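Local coordinates for hypothetical protein (Pyrococcus furiosus, PDB 1YB3) that is of unknown function, a conserved member of the DUF3201 family from a hyperthermophilic archaeon, at residues A[61-66]-A[78-83]; A[108-113]-A[148-153]. All blocks are in the same frame, centred on the assembly; numbering follows the deposited sequence.

Interaction 1: A[61-66]-A[78-83]; sequences MKYPHP and ATPQGF
The carbonyl oxygen of Ala78 is buried, with His65 CD2 3.2 Å and Pro66 CD 3.3 Å from Ala78 O, and has no hydrogen-bond partner in the model. This is the open end of the hairpin of strands 65-71 and 74-79, where Ala78 N still bonds Pro66 O (3.1 Å). One residue further, the methyl CG2 of Thr79 sits over the centre of the His65 imidazole, 4.2 Å from its centroid and 11° off the normal, a CH-pi contact. Selenomethionine Met61 crosses Thr79 at about a right angle; its chain bends at chi3 (-79°) and brings CE to 3.9 Å from Thr79 CG2. Tyr63 comes at Pro80 from the opposite direction, with OH 3.4 Å from Pro80 CG. Meanwhile Thr79 OG1 accepts from Gln81 N, an ST turn inside the type I turn from Thr79 to Gly82. A serine in place of Thr79 would lack the methyl and would probably leave the His65 face and the Met61 methyl without their shared neighbour. With NE2 hydrogen-bonded to Tyr84 OH and one face under the methyl, the imidazole is probably limited in its rotation.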
loop_
_atom_site.group_PDB
_atom_site.type_symbol
_atom_site.label_atom_id
_atom_site.label_comp_id
_atom_site.label_asym_id
_atom_site.label_seq_id
_atom_site.Cartn_x
_atom_site.Cartn_y
_atom_site.Cartn_z
HETATM N N MSE A 61 -7.740 -9.233 -10.129
HETATM C CA MSE A 61 -7.626 -10.523 -9.467
HETATM C C MSE A 61 -9.014 -10.963 -9.035
HETATM O O MSE A 61 -9.551 -10.462 -8.058
HETATM C CB MSE A 61 -6.714 -10.425 -8.235
HETATM C CG MSE A 61 -5.345 -9.916 -8.545
HETATM SE SE MSE A 61 -4.201 -9.742 -6.926
HETATM C CE MSE A 61 -4.939 -8.038 -6.246
ATOM N N LYS A 62 -9.609 -11.911 -9.767
ATOM C CA LYS A 62 -10.911 -12.447 -9.352
ATOM C C LYS A 62 -10.760 -13.431 -8.173
ATOM O O LYS A 62 -11.741 -13.803 -7.511
ATOM C CB LYS A 62 -11.624 -13.124 -10.534
ATOM C CG LYS A 62 -11.612 -12.321 -11.825
ATOM C CD LYS A 62 -12.768 -11.331 -11.918
ATOM C CE LYS A 62 -12.923 -10.835 -13.348
ATOM N NZ LYS A 62 -14.303 -10.329 -13.635
ATOM N N TYR A 63 -9.526 -13.859 -7.928
ATOM C CA TYR A 63 -9.180 -14.654 -6.765
ATOM C C TYR A 63 -8.912 -13.763 -5.514
ATOM O O TYR A 63 -8.616 -12.589 -5.667
ATOM C CB TYR A 63 -7.946 -15.468 -7.082
ATOM C CG TYR A 63 -6.743 -14.675 -7.563
ATOM C CD1 TYR A 63 -5.750 -14.252 -6.655
ATOM C CD2 TYR A 63 -6.560 -14.394 -8.923
ATOM C CE1 TYR A 63 -4.634 -13.561 -7.097
ATOM C CE2 TYR A 63 -5.440 -13.688 -9.376
ATOM C CZ TYR A 63 -4.481 -13.276 -8.448
ATOM O OH TYR A 63 -3.372 -12.588 -8.896
ATOM N N PRO A 64 -9.047 -14.335 -4.305
ATOM C CA PRO A 64 -8.824 -13.541 -3.093
ATOM C C PRO A 64 -7.337 -13.406 -2.819
ATOM O O PRO A 64 -6.530 -14.237 -3.228
ATOM C CB PRO A 64 -9.439 -14.394 -2.004
ATOM C CG PRO A 64 -9.214 -15.810 -2.485
ATOM C CD PRO A 64 -9.449 -15.711 -3.971
ATOM N N HIS A 65 -6.967 -12.347 -2.118
ATOM C CA HIS A 65 -5.637 -12.281 -1.565
ATOM C C HIS A 65 -5.784 -11.812 -0.114
ATOM O O HIS A 65 -6.801 -11.170 0.202
ATOM C CB HIS A 65 -4.756 -11.335 -2.383
ATOM C CG HIS A 65 -5.030 -9.885 -2.157
ATOM N ND1 HIS A 65 -5.856 -9.146 -2.975
ATOM C CD2 HIS A 65 -4.564 -9.024 -1.213
ATOM C CE1 HIS A 65 -5.901 -7.897 -2.542
ATOM N NE2 HIS A 65 -5.121 -7.797 -1.478
ATOM N N PRO A 66 -4.796 -12.150 0.756
ATOM C CA PRO A 66 -4.921 -11.810 2.193
ATOM C C PRO A 66 -4.532 -10.357 2.511
ATOM O O PRO A 66 -3.610 -9.814 1.908
ATOM C CB PRO A 66 -3.976 -12.804 2.873
ATOM C CG PRO A 66 -2.861 -13.020 1.836
ATOM C CD PRO A 66 -3.548 -12.890 0.464
ATOM N N ALA A 78 -0.689 -9.224 0.908
ATOM C CA ALA A 78 0.227 -9.803 -0.074
ATOM C C ALA A 78 -0.587 -10.219 -1.267
ATOM O O ALA A 78 -1.774 -10.587 -1.130
ATOM C CB ALA A 78 0.968 -11.002 0.500
ATOM N N THR A 79 0.040 -10.116 -2.430
ATOM C CA THR A 79 -0.519 -10.627 -3.691
ATOM C C THR A 79 0.592 -11.506 -4.282
ATOM O O THR A 79 1.670 -11.631 -3.707
ATOM C CB THR A 79 -0.767 -9.483 -4.684
ATOM O OG1 THR A 79 0.496 -8.951 -5.073
ATOM C CG2 THR A 79 -1.662 -8.349 -4.072
ATOM N N PRO A 80 0.350 -12.131 -5.450
ATOM C CA PRO A 80 1.456 -12.903 -6.041
ATOM C C PRO A 80 2.742 -12.092 -6.314
ATOM O O PRO A 80 3.813 -12.677 -6.533
ATOM C CB PRO A 80 0.846 -13.429 -7.347
ATOM C CG PRO A 80 -0.640 -13.517 -7.049
ATOM C CD PRO A 80 -0.893 -12.260 -6.239
ATOM N N GLN A 81 2.631 -10.764 -6.294
ATOM C CA GLN A 81 3.815 -9.878 -6.445
ATOM C C GLN A 81 4.639 -9.749 -5.166
ATOM O O GLN A 81 5.851 -9.443 -5.212
ATOM C CB GLN A 81 3.398 -8.483 -6.892
ATOM C CG GLN A 81 3.061 -8.352 -8.368
ATOM C CD GLN A 81 2.718 -6.915 -8.765
ATOM O OE1 GLN A 81 2.116 -6.168 -7.995
ATOM N NE2 GLN A 81 3.105 -6.534 -9.969
ATOM N N GLY A 82 3.987 -9.975 -4.031
ATOM C CA GLY A 82 4.634 -9.812 -2.720
ATOM C C GLY A 82 3.825 -8.967 -1.752
ATOM O O GLY A 82 2.621 -8.768 -1.936
ATOM N N PHE A 83 4.502 -8.481 -0.702
ATOM C CA PHE A 83 3.867 -7.657 0.316
ATOM C C PHE A 83 3.535 -6.246 -0.206
ATOM O O PHE A 83 4.225 -5.699 -1.088
ATOM C CB PHE A 83 4.815 -7.416 1.488
ATOM C CG PHE A 83 5.182 -8.630 2.285
ATOM C CD1 PHE A 83 4.246 -9.265 3.121
ATOM C CD2 PHE A 83 6.498 -9.089 2.283
ATOM C CE1 PHE A 83 4.614 -10.362 3.901
ATOM C CE2 PHE A 83 6.882 -10.184 3.069
ATOM C CZ PHE A 83 5.940 -10.825 3.875
#

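Interaction 2: A[108-113]-A[148-153]; sequences KLFIYG and EVDLGF
Tyr112 and Glu148 meet across neighbouring antiparallel strands of the main sheet, 108-112 and 144-150. The phenol OH donates to Glu148 OE1 at 2.7 Å, reaching it nearly along its C-O axis. The carboxylate stands 80° to the ring plane, and OE1 lies at the ring's edge. Glu148 gets there as an extended chain with CG anti to the backbone N (chi1 171°), and its CB packs beside Tyr112 CE2. Phe110 is on the same face of the sheet as Glu148 and Asp150 and crosses Asp150 at about a right angle, with CE2 3.3 Å from Asp150 OD2; ring and carboxylate planes are 42° apart. Trp58 and Phe124 also meet the Phe110 ring. The two acids are neighbours as well, Glu148 OE2 lying 2.5 Å from Asp150 OD1. On the other face, Leu109 and Val149 slant across each other, CD1 of the leucine 4.0 Å from CG2 of the valine. Phe110 and Glu148 form a hydrogen-bonded pair through both backbone N-H groups, while Asp150 N bonds Lys108 O. At that end a water joins the strands, accepting from Lys108 N at 2.9 Å and donating to Asp150 O at 2.7 Å.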
loop_
_atom_site.group_PDB
_atom_site.type_symbol
_atom_site.label_atom_id
_atom_site.label_comp_id
_atom_site.label_asym_id
_atom_site.label_seq_id
_atom_site.Cartn_x
_atom_site.Cartn_y
_atom_site.Cartn_z
ATOM N N LYS A 108 8.692 1.531 -4.815
ATOM C CA LYS A 108 7.540 1.035 -5.598
ATOM C C LYS A 108 6.257 1.625 -5.046
ATOM O O LYS A 108 5.453 0.916 -4.418
ATOM C CB LYS A 108 7.498 -0.507 -5.591
ATOM C CG LYS A 108 8.758 -1.148 -6.181
ATOM C CD LYS A 108 8.628 -2.659 -6.274
ATOM C CE LYS A 108 9.988 -3.295 -6.531
ATOM N NZ LYS A 108 9.898 -4.784 -6.556
ATOM N N LEU A 109 6.099 2.926 -5.269
ATOM C CA LEU A 109 4.992 3.718 -4.746
ATOM C C LEU A 109 3.922 3.986 -5.786
ATOM O O LEU A 109 4.220 4.313 -6.940
ATOM C CB LEU A 109 5.534 5.068 -4.246
ATOM C CG LEU A 109 4.544 6.132 -3.782
ATOM C CD1 LEU A 109 3.917 5.712 -2.459
ATOM C CD2 LEU A 109 5.270 7.465 -3.640
ATOM N N PHE A 110 2.680 3.880 -5.344
ATOM C CA PHE A 110 1.508 4.303 -6.114
ATOM C C PHE A 110 0.690 5.260 -5.254
ATOM O O PHE A 110 0.517 5.043 -4.052
ATOM C CB PHE A 110 0.618 3.096 -6.477
ATOM C CG PHE A 110 1.302 2.047 -7.329
ATOM C CD1 PHE A 110 1.110 2.026 -8.706
ATOM C CD2 PHE A 110 2.126 1.081 -6.754
ATOM C CE1 PHE A 110 1.741 1.034 -9.507
ATOM C CE2 PHE A 110 2.755 0.099 -7.524
ATOM C CZ PHE A 110 2.564 0.081 -8.918
ATOM N N ILE A 111 0.151 6.308 -5.875
ATOM C CA ILE A 111 -0.766 7.199 -5.171
ATOM C C ILE A 111 -2.022 7.279 -6.029
ATOM O O ILE A 111 -1.929 7.603 -7.215
ATOM C CB ILE A 111 -0.188 8.616 -5.017
ATOM C CG1 ILE A 111 1.204 8.564 -4.364
ATOM C CG2 ILE A 111 -1.135 9.514 -4.217
ATOM C CD1 ILE A 111 1.941 9.929 -4.373
ATOM N N TYR A 112 -3.156 6.964 -5.426
ATOM C CA TYR A 112 -4.407 6.791 -6.186
ATOM C C TYR A 112 -5.625 7.129 -5.359
ATOM O O TYR A 112 -5.558 7.137 -4.144
ATOM C CB TYR A 112 -4.501 5.364 -6.763
ATOM C CG TYR A 112 -4.353 4.207 -5.785
ATOM C CD1 TYR A 112 -5.432 3.762 -5.013
ATOM C CD2 TYR A 112 -3.126 3.537 -5.659
ATOM C CE1 TYR A 112 -5.290 2.665 -4.116
ATOM C CE2 TYR A 112 -2.973 2.451 -4.782
ATOM C CZ TYR A 112 -4.054 2.023 -4.010
ATOM O OH TYR A 112 -3.914 0.948 -3.143
ATOM N N GLY A 113 -6.745 7.432 -6.025
ATOM C CA GLY A 113 -8.010 7.685 -5.334
ATOM C C GLY A 113 -8.750 6.410 -4.973
ATOM O O GLY A 113 -8.135 5.418 -4.575
ATOM N N GLU A 148 0.321 3.671 -1.542
ATOM C CA GLU A 148 0.652 2.241 -1.479
ATOM C C GLU A 148 2.131 2.015 -1.800
ATOM O O GLU A 148 2.647 2.543 -2.784
ATOM C CB GLU A 148 -0.220 1.400 -2.456
ATOM C CG GLU A 148 0.264 -0.040 -2.565
ATOM C CD GLU A 148 -0.606 -0.939 -3.463
ATOM O OE1 GLU A 148 -1.801 -0.609 -3.648
ATOM O OE2 GLU A 148 -0.103 -1.969 -3.959
ATOM N N VAL A 149 2.810 1.240 -0.954
ATOM C CA VAL A 149 4.190 0.851 -1.209
ATOM C C VAL A 149 4.236 -0.677 -1.371
ATOM O O VAL A 149 3.704 -1.402 -0.516
ATOM C CB VAL A 149 5.105 1.325 -0.051
ATOM C CG1 VAL A 149 6.539 0.895 -0.299
ATOM C CG2 VAL A 149 4.964 2.888 0.141
ATOM N N ASP A 150 4.850 -1.138 -2.467
ATOM C CA ASP A 150 4.985 -2.577 -2.780
ATOM C C ASP A 150 6.424 -3.048 -2.526
ATOM O O ASP A 150 7.384 -2.304 -2.796
ATOM C CB ASP A 150 4.610 -2.861 -4.238
ATOM C CG ASP A 150 3.131 -2.604 -4.535
ATOM O OD1 ASP A 150 2.364 -2.369 -3.583
ATOM O OD2 ASP A 150 2.752 -2.646 -5.731
ATOM N N LEU A 151 6.587 -4.254 -1.987
ATOM C CA LEU A 151 7.897 -4.668 -1.443
ATOM C C LEU A 151 8.447 -6.041 -1.833
ATOM O O LEU A 151 9.419 -6.504 -1.216
ATOM C CB LEU A 151 7.892 -4.572 0.083
ATOM C CG LEU A 151 7.833 -3.120 0.557
ATOM C CD1 LEU A 151 7.300 -3.029 1.943
ATOM C CD2 LEU A 151 9.181 -2.428 0.413
ATOM N N GLY A 152 7.854 -6.703 -2.812
ATOM C CA GLY A 152 8.219 -8.124 -3.023
ATOM C C GLY A 152 8.094 -8.920 -1.719
ATOM O O GLY A 152 7.393 -8.502 -0.795
ATOM N N PHE A 153 8.791 -10.057 -1.617
ATOM C CA PHE A 153 8.631 -10.916 -0.439
ATOM C C PHE A 153 9.721 -10.701 0.606
ATOM O O PHE A 153 10.295 -11.658 1.158
ATOM C CB PHE A 153 8.500 -12.401 -0.848
ATOM C CG PHE A 153 7.186 -12.719 -1.527
ATOM C CD1 PHE A 153 6.029 -12.924 -0.772
ATOM C CD2 PHE A 153 7.102 -12.776 -2.911
ATOM C CE1 PHE A 153 4.798 -13.202 -1.392
ATOM C CE2 PHE A 153 5.860 -13.054 -3.550
ATOM C CZ PHE A 153 4.723 -13.267 -2.777
HETATM O O HOH W 1 9.321 -0.380 -2.708
#

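Overall arrangement
Interaction 1 and interaction 2 lie in one antiparallel sheet, their centres about 13 Å apart, and meet where strand 82-90 runs beside strand 144-150. Phe83, just past the turn of interaction 1, probably makes two backbone hydrogen bonds to the end of segment 148-153: its N to Gly152 O and its O to Leu151 N, both 2.9 Å. Phe153 then reaches back to the turn, with CZ 3.5 Å from Gly82 CA and 3.6 Å from Thr79 O. Tyr84 is a second connection, since its hydroxyl bonds His65 and its side chain touches Asp150. No active site or ligand has been assigned; the two contacts are joined through the sheet, by strands 82-90 and 144-150.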